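Local coordinates for glucose-6-phosphate isomerase (Plasmodium falciparum, PDB 3QKI), which probably interconverts alpha-D-glucose 6-phosphate and beta-D-fructose 6-phosphate in glycolysis and gluconeogenesis, at residues Lys96-Glu101 / His346-Asp351. Residues are numbered along the deposited sequence; the frame is centred on the assembly and turned at random.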
ATOM      1  N   LYS A  96       6.046  33.204   5.755  1.00 14.47           N
ATOM      2  CA  LYS A  96       4.711  33.585   6.242  1.00 15.79           C
ATOM      3  C   LYS A  96       4.060  32.417   6.998  1.00 19.11           C
ATOM      4  O   LYS A  96       3.440  32.632   8.034  1.00 19.44           O
ATOM      5  CB  LYS A  96       3.804  34.003   5.075  1.00 19.35           C
ATOM      6  CG  LYS A  96       4.086  35.385   4.529  1.00 25.36           C
ATOM      7  CD  LYS A  96       3.432  35.542   3.166  1.00 40.26           C
ATOM      8  CE  LYS A  96       2.370  36.610   3.144  1.00 60.74           C
ATOM      9  NZ  LYS A  96       1.030  36.052   2.816  1.00 76.20           N
ATOM     10  N   THR A  97       4.229  31.181   6.487  1.00 15.11           N
ATOM     11  CA  THR A  97       3.697  29.966   7.115  1.00 13.66           C
ATOM     12  C   THR A  97       4.289  29.794   8.514  1.00 15.36           C
ATOM     13  O   THR A  97       3.529  29.669   9.480  1.00 15.55           O
ATOM     14  CB  THR A  97       3.922  28.746   6.205  1.00 18.41           C
ATOM     15  OG1 THR A  97       3.384  29.039   4.913  1.00 16.83           O
ATOM     16  CG2 THR A  97       3.266  27.469   6.758  1.00 16.70           C
ATOM     17  N   PHE A  98       5.640  29.805   8.621  1.00 12.10           N
ATOM     18  CA  PHE A  98       6.373  29.657   9.885  1.00 12.60           C
ATOM     19  C   PHE A  98       6.007  30.769  10.893  1.00 19.15           C
ATOM     20  O   PHE A  98       5.956  30.491  12.095  1.00 18.27           O
ATOM     21  CB  PHE A  98       7.874  29.661   9.644  1.00 12.48           C
ATOM     22  CG  PHE A  98       8.482  28.314   9.335  1.00 13.53           C
ATOM     23  CD1 PHE A  98       9.244  27.640  10.289  1.00 15.85           C
ATOM     24  CD2 PHE A  98       8.329  27.734   8.080  1.00 15.12           C
ATOM     25  CE1 PHE A  98       9.845  26.406   9.990  1.00 16.99           C
ATOM     26  CE2 PHE A  98       8.904  26.486   7.788  1.00 17.67           C
ATOM     27  CZ  PHE A  98       9.675  25.845   8.738  1.00 15.95           C
ATOM     28  N   MET A  99       5.757  32.010  10.389  1.00 19.19           N
ATOM     29  CA  MET A  99       5.391  33.179  11.219  1.00 20.95           C
ATOM     30  C   MET A  99       3.964  33.117  11.786  1.00 20.28           C
ATOM     31  O   MET A  99       3.630  33.855  12.705  1.00 20.09           O
ATOM     32  CB  MET A  99       5.615  34.507  10.463  1.00 25.40           C
ATOM     33  CG  MET A  99       7.077  34.879  10.255  1.00 32.36           C
ATOM     34  SD  MET A  99       8.074  34.969  11.771  1.00 41.22           S
ATOM     35  CE  MET A  99       9.311  33.597  11.407  1.00 39.16           C
ATOM     36  N   GLY A 100       3.125  32.241  11.255  1.00 15.15           N
ATOM     37  CA  GLY A 100       1.755  32.129  11.760  1.00 13.21           C
ATOM     38  C   GLY A 100       0.726  32.917  10.980  1.00 16.92           C
ATOM     39  O   GLY A 100      -0.423  33.037  11.417  1.00 16.89           O
ATOM     40  N   GLU A 101       1.098  33.416   9.783  1.00 13.65           N
ATOM     41  CA  GLU A 101       0.155  34.128   8.928  1.00 13.60           C
ATOM     42  C   GLU A 101      -0.889  33.165   8.411  1.00 17.89           C
ATOM     43  O   GLU A 101      -0.616  31.961   8.306  1.00 18.76           O
ATOM     44  CB  GLU A 101       0.874  34.835   7.778  1.00 14.94           C
ATOM     45  CG  GLU A 101       1.821  35.905   8.294  1.00 27.47           C
ATOM     46  CD  GLU A 101       2.254  36.949   7.288  1.00 53.71           C
ATOM     47  OE1 GLU A 101       1.468  37.254   6.358  1.00 64.51           O
ATOM     48  OE2 GLU A 101       3.353  37.519   7.481  1.00 49.05           O
ATOM     49  N   HIS A 346      16.300  24.158   8.792  1.00 15.27           N
ATOM     50  CA  HIS A 346      16.996  24.033   7.516  1.00 13.23           C
ATOM     51  C   HIS A 346      16.057  24.508   6.395  1.00 18.05           C
ATOM     52  O   HIS A 346      16.445  25.337   5.560  1.00 18.17           O
ATOM     53  CB  HIS A 346      17.415  22.560   7.268  1.00 13.16           C
ATOM     54  CG  HIS A 346      17.926  22.320   5.895  1.00 15.57           C
ATOM     55  ND1 HIS A 346      19.208  22.704   5.521  1.00 16.67           N
ATOM     56  CD2 HIS A 346      17.302  21.776   4.824  1.00 17.45           C
ATOM     57  CE1 HIS A 346      19.332  22.373   4.247  1.00 16.04           C
ATOM     58  NE2 HIS A 346      18.212  21.809   3.779  1.00 16.86           N
ATOM     59  N   PHE A 347      14.820  24.004   6.399  1.00 12.66           N
ATOM     60  CA  PHE A 347      13.819  24.373   5.396  1.00 12.84           C
ATOM     61  C   PHE A 347      13.581  25.905   5.352  1.00 16.39           C
ATOM     62  O   PHE A 347      13.526  26.505   4.277  1.00 14.86           O
ATOM     63  CB  PHE A 347      12.500  23.640   5.693  1.00 12.80           C
ATOM     64  CG  PHE A 347      11.328  23.966   4.793  1.00 12.07           C
ATOM     65  CD1 PHE A 347      11.488  24.046   3.408  1.00 13.57           C
ATOM     66  CD2 PHE A 347      10.051  24.073   5.314  1.00  9.10           C
ATOM     67  CE1 PHE A 347      10.398  24.302   2.579  1.00 13.87           C
ATOM     68  CE2 PHE A 347       8.951  24.288   4.480  1.00 11.97           C
ATOM     69  CZ  PHE A 347       9.121  24.366   3.118  1.00 11.71           C
ATOM     70  N   LEU A 348      13.447  26.522   6.523  1.00 14.80           N
ATOM     71  CA  LEU A 348      13.188  27.954   6.598  1.00 14.29           C
ATOM     72  C   LEU A 348      14.390  28.807   6.185  1.00 18.59           C
ATOM     73  O   LEU A 348      14.220  29.806   5.472  1.00 18.15           O
ATOM     74  CB  LEU A 348      12.761  28.315   8.032  1.00 13.99           C
ATOM     75  CG  LEU A 348      12.519  29.800   8.345  1.00 17.02           C
ATOM     76  CD1 LEU A 348      11.302  30.345   7.570  1.00 16.89           C
ATOM     77  CD2 LEU A 348      12.305  30.003   9.847  1.00 19.78           C
ATOM     78  N   HIS A 349      15.576  28.463   6.690  1.00 15.01           N
ATOM     79  CA  HIS A 349      16.776  29.273   6.529  1.00 15.01           C
ATOM     80  C   HIS A 349      17.720  28.986   5.366  1.00 21.09           C
ATOM     81  O   HIS A 349      18.356  29.933   4.889  1.00 21.15           O
ATOM     82  CB  HIS A 349      17.548  29.341   7.854  1.00 15.84           C
ATOM     83  CG  HIS A 349      16.764  29.954   8.969  1.00 19.85           C
ATOM     84  ND1 HIS A 349      16.435  31.301   8.965  1.00 22.13           N
ATOM     85  CD2 HIS A 349      16.247  29.385  10.078  1.00 21.68           C
ATOM     86  CE1 HIS A 349      15.741  31.504  10.079  1.00 21.60           C
ATOM     87  NE2 HIS A 349      15.625  30.389  10.791  1.00 21.51           N
ATOM     88  N   ALA A 350      17.876  27.722   4.926  1.00 19.14           N
ATOM     89  CA  ALA A 350      18.827  27.417   3.848  1.00 19.31           C
ATOM     90  C   ALA A 350      18.494  28.121   2.549  1.00 24.21           C
ATOM     91  O   ALA A 350      17.314  28.191   2.186  1.00 22.90           O
ATOM     92  CB  ALA A 350      18.921  25.906   3.610  1.00 19.67           C
ATOM     93  N   ASP A 351      19.534  28.617   1.834  1.00 21.40           N
ATOM     94  CA  ASP A 351      19.385  29.224   0.505  1.00 21.96           C
ATOM     95  C   ASP A 351      18.800  28.135  -0.390  1.00 24.37           C
ATOM     96  O   ASP A 351      19.140  26.965  -0.205  1.00 23.73           O
ATOM     97  CB  ASP A 351      20.744  29.694  -0.066  1.00 25.48           C
ATOM     98  CG  ASP A 351      21.491  30.711   0.784  1.00 45.64           C
ATOM     99  OD1 ASP A 351      20.824  31.579   1.405  1.00 47.56           O
ATOM    100  OD2 ASP A 351      22.745  30.654   0.815  1.00 57.19           O
TER
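F98 reaches out from the last turn of helix 90-99 and lays one face of its ring against L348, near the end of helix 330-349. The side chain begins with F98 CB, 4.1 Å from L348 CD1. L348 CD1 also lies over the near end of the ring, 3.9 Å from F98 CG and almost as close to F98 CD2, while the other methyl, L348 CD2, packs on F98 CD1. Further along, CE1 and CZ both meet L348 CB, which stands 4.0 Å from the centroid of the F98 ring and only 12° off its normal, a CH-pi contact. The two side chains run past each other in opposite directions: with CG anti to the backbone N (chi1 177°), L348 points its methyls back toward the base of F98. At the far end of the ring the neighbour changes: F98 CE2 comes within 3.6 Å of F347 CD2, which lies at the ring's edge, near its plane. The two phenylalanine planes are inclined at 57°.

The contact joins two helix C-termini of the phosphoglucose isomerase fold, away from the sugar phosphate site, and no hydrogen bond joins 96-101 to 346-351. Helix 90-99 closes in a Schellman motif: G100, with positive phi, donates its N-H to T97 O, and E101 N bonds K96 O at 3.0 Å. On the partner helix, the carbonyl oxygens of L348 and A350 both accept from K91 NZ, a polar link back to helix 90-99. Deeper in, the F347 side chain packs on S535 and A539 of helix 523-543, and on P357 and V358 of helix 356-371.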